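Local coordinates for stage II sporulation protein SA (Bacillus subtilis, PDB 3O6Q), which acts as the toxin of a type II toxin-antitoxin system, kills the cell unless neutralised by its antitoxin SpoIISB, and is represented here by its predicted cytoplasmic part, at residues L26-Y31 and D61-T66; C70-Q75 and D79-H84. All blocks are in the same frame, centred on the assembly; numbering follows the deposited sequence.

Contact 1 of 2, residues L26-Y31 and D61-T66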
loop_
_atom_site.group_PDB
_atom_site.type_symbol
_atom_site.label_atom_id
_atom_site.label_comp_id
_atom_site.label_asym_id
_atom_site.label_seq_id
_atom_site.Cartn_x
_atom_site.Cartn_y
_atom_site.Cartn_z
ATOM N N LEU A 26 -7.079 -1.182 1.180
ATOM C CA LEU A 26 -6.076 -0.123 1.155
ATOM C C LEU A 26 -6.526 1.068 2.020
ATOM O O LEU A 26 -5.724 1.650 2.737
ATOM C CB LEU A 26 -5.723 0.278 -0.286
ATOM C CG LEU A 26 -4.543 1.275 -0.344
ATOM C CD1 LEU A 26 -3.250 0.719 0.313
ATOM C CD2 LEU A 26 -4.306 1.744 -1.786
ATOM N N LYS A 27 -7.822 1.378 2.007
ATOM C CA LYS A 27 -8.400 2.321 2.978
ATOM C C LYS A 27 -8.118 1.937 4.427
ATOM O O LYS A 27 -7.702 2.752 5.237
ATOM C CB LYS A 27 -9.920 2.415 2.792
ATOM C CG LYS A 27 -10.338 3.275 1.617
ATOM C CD LYS A 27 -11.783 3.130 1.293
ATOM C CE LYS A 27 -12.655 3.800 2.334
ATOM N NZ LYS A 27 -14.069 3.654 1.875
ATOM N N THR A 28 -8.360 0.694 4.768
ATOM C CA THR A 28 -8.024 0.205 6.100
ATOM C C THR A 28 -6.563 0.315 6.438
ATOM O O THR A 28 -6.213 0.736 7.525
ATOM C CB THR A 28 -8.495 -1.224 6.265
ATOM O OG1 THR A 28 -9.923 -1.220 6.065
ATOM C CG2 THR A 28 -8.176 -1.811 7.669
ATOM N N TYR A 29 -5.699 -0.091 5.510
ATOM C CA TYR A 29 -4.244 -0.070 5.728
ATOM C C TYR A 29 -3.788 1.361 6.060
ATOM O O TYR A 29 -3.083 1.596 7.034
ATOM C CB TYR A 29 -3.570 -0.631 4.470
ATOM C CG TYR A 29 -2.066 -0.474 4.305
ATOM C CD1 TYR A 29 -1.181 -1.474 4.688
ATOM C CD2 TYR A 29 -1.544 0.621 3.637
ATOM C CE1 TYR A 29 0.214 -1.357 4.467
ATOM C CE2 TYR A 29 -0.155 0.741 3.397
ATOM C CZ TYR A 29 0.703 -0.235 3.837
ATOM O OH TYR A 29 2.059 -0.081 3.656
ATOM N N GLN A 30 -4.225 2.312 5.251
ATOM C CA GLN A 30 -3.840 3.693 5.425
ATOM C C GLN A 30 -4.415 4.234 6.718
ATOM O O GLN A 30 -3.741 4.964 7.410
ATOM C CB GLN A 30 -4.328 4.529 4.263
ATOM C CG GLN A 30 -3.866 5.992 4.331
ATOM C CD GLN A 30 -4.949 7.003 4.750
ATOM O OE1 GLN A 30 -4.915 8.177 4.323
ATOM N NE2 GLN A 30 -5.895 6.567 5.597
ATOM N N TYR A 31 -5.657 3.875 7.047
ATOM C CA TYR A 31 -6.272 4.382 8.262
ATOM C C TYR A 31 -5.489 3.925 9.471
ATOM O O TYR A 31 -5.217 4.721 10.410
ATOM C CB TYR A 31 -7.728 3.957 8.350
ATOM C CG TYR A 31 -8.424 4.445 9.605
ATOM C CD1 TYR A 31 -9.160 5.628 9.607
ATOM C CD2 TYR A 31 -8.376 3.708 10.769
ATOM C CE1 TYR A 31 -9.804 6.079 10.744
ATOM C CE2 TYR A 31 -9.003 4.156 11.918
ATOM C CZ TYR A 31 -9.715 5.340 11.898
ATOM O OH TYR A 31 -10.346 5.747 13.060
ATOM N N ASP A 61 -6.961 -8.612 10.854
ATOM C CA ASP A 61 -8.165 -8.601 11.659
ATOM C C ASP A 61 -9.235 -7.649 11.139
ATOM O O ASP A 61 -10.415 -7.953 11.220
ATOM C CB ASP A 61 -7.834 -8.240 13.088
ATOM C CG ASP A 61 -7.134 -9.361 13.810
ATOM O OD1 ASP A 61 -6.955 -10.457 13.203
ATOM O OD2 ASP A 61 -6.716 -9.130 14.982
ATOM N N LYS A 62 -8.840 -6.518 10.571
ATOM C CA LYS A 62 -9.831 -5.563 10.105
ATOM C C LYS A 62 -10.170 -5.660 8.596
ATOM O O LYS A 62 -10.872 -4.812 8.073
ATOM C CB LYS A 62 -9.367 -4.161 10.481
ATOM C CG LYS A 62 -9.296 -3.916 12.002
ATOM C CD LYS A 62 -9.232 -2.408 12.301
ATOM C CE LYS A 62 -9.891 -2.004 13.624
ATOM N NZ LYS A 62 -9.779 -0.491 13.833
HETATM N N MSE A 63 -9.721 -6.728 7.939
HETATM C CA MSE A 63 -9.787 -6.845 6.517
HETATM C C MSE A 63 -10.441 -8.113 5.970
HETATM O O MSE A 63 -10.491 -8.301 4.735
HETATM C CB MSE A 63 -8.375 -6.794 5.940
HETATM C CG MSE A 63 -7.741 -5.446 5.855
HETATM SE SE MSE A 63 -6.014 -5.698 5.033
HETATM C CE MSE A 63 -5.143 -4.078 5.633
ATOM N N ASN A 64 -10.961 -8.991 6.799
ATOM C CA ASN A 64 -11.675 -10.124 6.194
ATOM C C ASN A 64 -10.728 -11.125 5.525
ATOM O O ASN A 64 -10.961 -11.592 4.380
ATOM C CB ASN A 64 -12.750 -9.616 5.201
ATOM C CG ASN A 64 -13.863 -8.806 5.909
ATOM O OD1 ASN A 64 -14.473 -9.295 6.857
ATOM N ND2 ASN A 64 -14.098 -7.562 5.464
ATOM N N LEU A 65 -9.659 -11.418 6.274
ATOM C CA LEU A 65 -8.687 -12.397 5.925
ATOM C C LEU A 65 -7.865 -12.680 7.196
ATOM O O LEU A 65 -7.869 -11.877 8.123
ATOM C CB LEU A 65 -7.815 -11.904 4.741
ATOM C CG LEU A 65 -6.794 -10.755 4.865
ATOM C CD1 LEU A 65 -5.400 -11.296 5.075
ATOM C CD2 LEU A 65 -6.818 -9.870 3.596
ATOM N N THR A 66 -7.161 -13.813 7.227
ATOM C CA THR A 66 -6.337 -14.215 8.359
ATOM C C THR A 66 -4.872 -14.217 7.938
ATOM O O THR A 66 -4.536 -14.755 6.911
ATOM C CB THR A 66 -6.708 -15.639 8.822
ATOM O OG1 THR A 66 -8.119 -15.731 9.011
ATOM C CG2 THR A 66 -6.047 -16.000 10.141
#

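Contact 2 of 2, residues C70-Q75 and D79-H84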
loop_
_atom_site.group_PDB
_atom_site.type_symbol
_atom_site.label_atom_id
_atom_site.label_comp_id
_atom_site.label_asym_id
_atom_site.label_seq_id
_atom_site.Cartn_x
_atom_site.Cartn_y
_atom_site.Cartn_z
ATOM N N CYS A 70 4.417 -18.393 10.500
ATOM C CA CYS A 70 4.548 -19.792 10.833
ATOM C C CYS A 70 6.011 -20.195 10.759
ATOM O O CYS A 70 6.716 -19.817 9.828
ATOM C CB CYS A 70 3.697 -20.639 9.876
ATOM S SG CYS A 70 1.931 -20.362 9.991
ATOM N N HIS A 71 6.468 -20.947 11.758
ATOM C CA HIS A 71 7.811 -21.488 11.725
ATOM C C HIS A 71 7.902 -22.368 10.492
ATOM O O HIS A 71 6.925 -23.013 10.116
ATOM C CB HIS A 71 8.114 -22.288 12.999
ATOM C CG HIS A 71 8.346 -21.432 14.215
ATOM N ND1 HIS A 71 9.569 -20.858 14.499
ATOM C CD2 HIS A 71 7.508 -21.050 15.214
ATOM C CE1 HIS A 71 9.472 -20.155 15.618
ATOM N NE2 HIS A 71 8.231 -20.249 16.067
ATOM N N TYR A 72 9.050 -22.356 9.839
ATOM C CA TYR A 72 9.269 -23.193 8.679
ATOM C C TYR A 72 10.711 -23.720 8.702
ATOM O O TYR A 72 11.445 -23.628 7.717
ATOM C CB TYR A 72 8.940 -22.413 7.400
ATOM C CG TYR A 72 8.799 -23.317 6.191
ATOM C CD1 TYR A 72 7.625 -24.016 5.947
ATOM C CD2 TYR A 72 9.845 -23.488 5.308
ATOM C CE1 TYR A 72 7.506 -24.875 4.863
ATOM C CE2 TYR A 72 9.730 -24.331 4.220
ATOM C CZ TYR A 72 8.560 -25.027 3.998
ATOM O OH TYR A 72 8.469 -25.889 2.913
ATOM N N SER A 73 11.076 -24.282 9.859
ATOM C CA SER A 73 12.404 -24.815 10.123
ATOM C C SER A 73 12.437 -26.339 10.120
ATOM O O SER A 73 13.157 -26.964 9.350
ATOM C CB SER A 73 12.871 -24.346 11.504
ATOM O OG SER A 73 12.916 -22.959 11.544
ATOM N N THR A 74 11.685 -26.926 11.043
ATOM C CA THR A 74 11.689 -28.365 11.237
ATOM C C THR A 74 10.686 -28.978 10.272
ATOM O O THR A 74 9.768 -28.299 9.796
ATOM C CB THR A 74 11.322 -28.715 12.674
ATOM O OG1 THR A 74 10.146 -27.991 13.059
ATOM C CG2 THR A 74 12.448 -28.325 13.601
ATOM N N GLN A 75 10.892 -30.247 9.949
ATOM C CA GLN A 75 10.013 -30.942 9.029
ATOM C C GLN A 75 8.602 -30.930 9.597
ATOM O O GLN A 75 7.632 -30.883 8.846
ATOM C CB GLN A 75 10.504 -32.381 8.790
ATOM C CG GLN A 75 9.703 -33.193 7.741
ATOM C CD GLN A 75 9.691 -32.556 6.333
ATOM O OE1 GLN A 75 10.736 -32.384 5.684
ATOM N NE2 GLN A 75 8.499 -32.206 5.863
ATOM N N ASP A 79 5.359 -29.935 7.513
ATOM C CA ASP A 79 4.211 -30.842 7.368
ATOM C C ASP A 79 2.928 -30.230 7.922
ATOM O O ASP A 79 1.868 -30.355 7.304
ATOM C CB ASP A 79 4.471 -32.202 8.023
ATOM C CG ASP A 79 5.612 -32.971 7.360
ATOM O OD1 ASP A 79 5.940 -32.646 6.198
ATOM O OD2 ASP A 79 6.183 -33.888 8.002
ATOM N N ARG A 80 3.026 -29.539 9.052
ATOM C CA ARG A 80 1.884 -28.832 9.603
ATOM C C ARG A 80 1.324 -27.905 8.540
ATOM O O ARG A 80 0.128 -27.885 8.284
ATOM C CB ARG A 80 2.276 -27.991 10.818
ATOM C CG ARG A 80 2.629 -28.755 12.092
ATOM C CD ARG A 80 3.331 -27.868 13.100
ATOM N NE ARG A 80 3.736 -28.633 14.286
ATOM C CZ ARG A 80 4.918 -28.538 14.895
ATOM N NH1 ARG A 80 5.882 -27.735 14.443
ATOM N NH2 ARG A 80 5.146 -29.280 15.967
ATOM N N LEU A 81 2.197 -27.133 7.912
ATOM C CA LEU A 81 1.754 -26.156 6.931
ATOM C C LEU A 81 1.093 -26.848 5.726
ATOM O O LEU A 81 -0.045 -26.534 5.398
ATOM C CB LEU A 81 2.944 -25.291 6.512
ATOM C CG LEU A 81 2.668 -23.857 6.110
ATOM C CD1 LEU A 81 1.820 -23.156 7.123
ATOM C CD2 LEU A 81 3.996 -23.162 6.024
ATOM N N THR A 82 1.782 -27.828 5.134
ATOM C CA THR A 82 1.414 -28.402 3.824
ATOM C C THR A 82 0.376 -29.554 3.775
ATOM O O THR A 82 -0.078 -29.917 2.682
ATOM C CB THR A 82 2.662 -28.904 3.040
ATOM O OG1 THR A 82 3.344 -29.902 3.798
ATOM C CG2 THR A 82 3.639 -27.773 2.715
ATOM N N GLU A 83 0.018 -30.132 4.929
ATOM C CA GLU A 83 -1.037 -31.181 5.016
ATOM C C GLU A 83 -2.438 -30.620 4.702
ATOM O O GLU A 83 -3.351 -31.373 4.419
ATOM C CB GLU A 83 -1.020 -31.903 6.384
ATOM C CG GLU A 83 -1.405 -31.038 7.594
ATOM C CD GLU A 83 -1.633 -31.843 8.877
ATOM O OE1 GLU A 83 -1.083 -32.962 9.002
ATOM O OE2 GLU A 83 -2.367 -31.342 9.758
ATOM N N HIS A 84 -2.593 -29.294 4.729
ATOM C CA HIS A 84 -3.858 -28.636 4.371
ATOM C C HIS A 84 -4.024 -28.503 2.844
ATOM O O HIS A 84 -4.885 -27.739 2.380
ATOM C CB HIS A 84 -3.922 -27.225 5.003
ATOM C CG HIS A 84 -3.704 -27.190 6.492
ATOM N ND1 HIS A 84 -4.115 -26.125 7.267
ATOM C CD2 HIS A 84 -3.151 -28.085 7.350
ATOM C CE1 HIS A 84 -3.821 -26.364 8.533
ATOM N NE2 HIS A 84 -3.244 -27.549 8.612
#

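Contact 1 of 2, residues L26-Y31 and D61-T66
Thr28, on the long helix 7-35, presents its methyl to the turn that leaves helix 45-61: CG2 lies 3.9 Å from CB of Lys62 and 4.1 Å from CG of Met63, with the carbonyl O of Lys62 at a similar 4.1 Å from CG2. The methyl stands anti to the backbone N. The hydroxyl takes the position beside that N (chi1 -60°), from where OG1 bonds to the carbonyl O of Asn24 one turn earlier, so the polar branch is spent on its own helix and the apolar branch does the touching. Lys62 meets it with the base of its side chain; the side chain also touches Leu32, and the chains of Thr28 and Lys62 cross at a slant. At Tyr29 the beta carbon takes over. Met63, a selenomethionine, reaches over to Tyr29 and sets its CE 4.0 Å from CB of Tyr29 and equally 4.0 Å from the backbone N of Tyr29; its side chain lies against Arg25 as well. The phenol itself turns away from the 61-66 loop (chi1 168°) onto Leu137, Ser140 and Ile144 of helix 132-148, and its OH bonds to the OH of Tyr29 of the second subunit. The loop therefore packs against one flank of a helix whose other flank faces helix 132-148 and the second subunit. Such apolar helix-to-loop packing, beside what looks like a helical bundle shared by two subunits, joins the helical layer at the subunit interface to the entry of strand 66-71.

Contact 2 of 2, residues C70-Q75 and D79-H84
A strand-to-helix connection, in which strand 66-71 leads through a loop into helix 75-82 and the helix lays Leu81 against the end of the strand and the loop, brings Gln75 to Asp79 and Cys70 and Tyr72 to Leu81. Thr74 is the N-cap, its hydroxyl capping a backbone N of the first helical turn and also bonding Asp77. Gln75 opens the helix, and its carbonyl O accepts the regular i to i+4 bond from the N of Asp79 at 2.8 Å. The side chains of the same two residues meet too. With a bend at chi2 (59°) the Gln75 chain curls so that NE2 donates to OD1 of Asp79, a bent bond (139° at the hydrogen) whose 2.6 Å is doubtfully short. The acceptor lies close to the amide plane, whereas OD1 is met from above the carboxylate plane. NE2 has a second acceptor in Gln92 of helix 88-96. Two residues past Asp79, Leu81 points back to the strand and splits its methyls: CD1 is 4.0 Å from SG of Cys70, and CD2 lies 3.7 Å from CD1 of Tyr72, approaching the ring obliquely. The Tyr72 ring continues to Leu95 and Val121, and its OH bonds to Asp96. Cys70 SG is in a disulfide with a chain of another protein. The chemistry divides by depth: the backbone bond ties the first turn, probably supplemented by an amide-carboxylate pair near the surface that, with Gln92, is consistent with the modelled amide orientation, while buried methyl, sulfur and ring contacts seat the helix.

Overall arrangement
Contacts 1 and 2 sit at the two ends of strand 66-71, on opposite sides of the chain's centre and about 26 Å apart between centres. Contact 1 is where the chain enters the strand from helix 45-61, contact 2 where it leaves for helix 75-82, and the two share no touch beyond adjoining in sequence. Both are partly buried. The first, with the smaller buried area, is wholly apolar and spans distant parts of the sequence; the second is local and mixes apolar packing with a backbone and a side-chain hydrogen bond. Segment 26-31 adjoins the second subunit and, at Lys27, another protein; contact 2 is joined to another protein, probably the antitoxin, by the Cys70 disulfide.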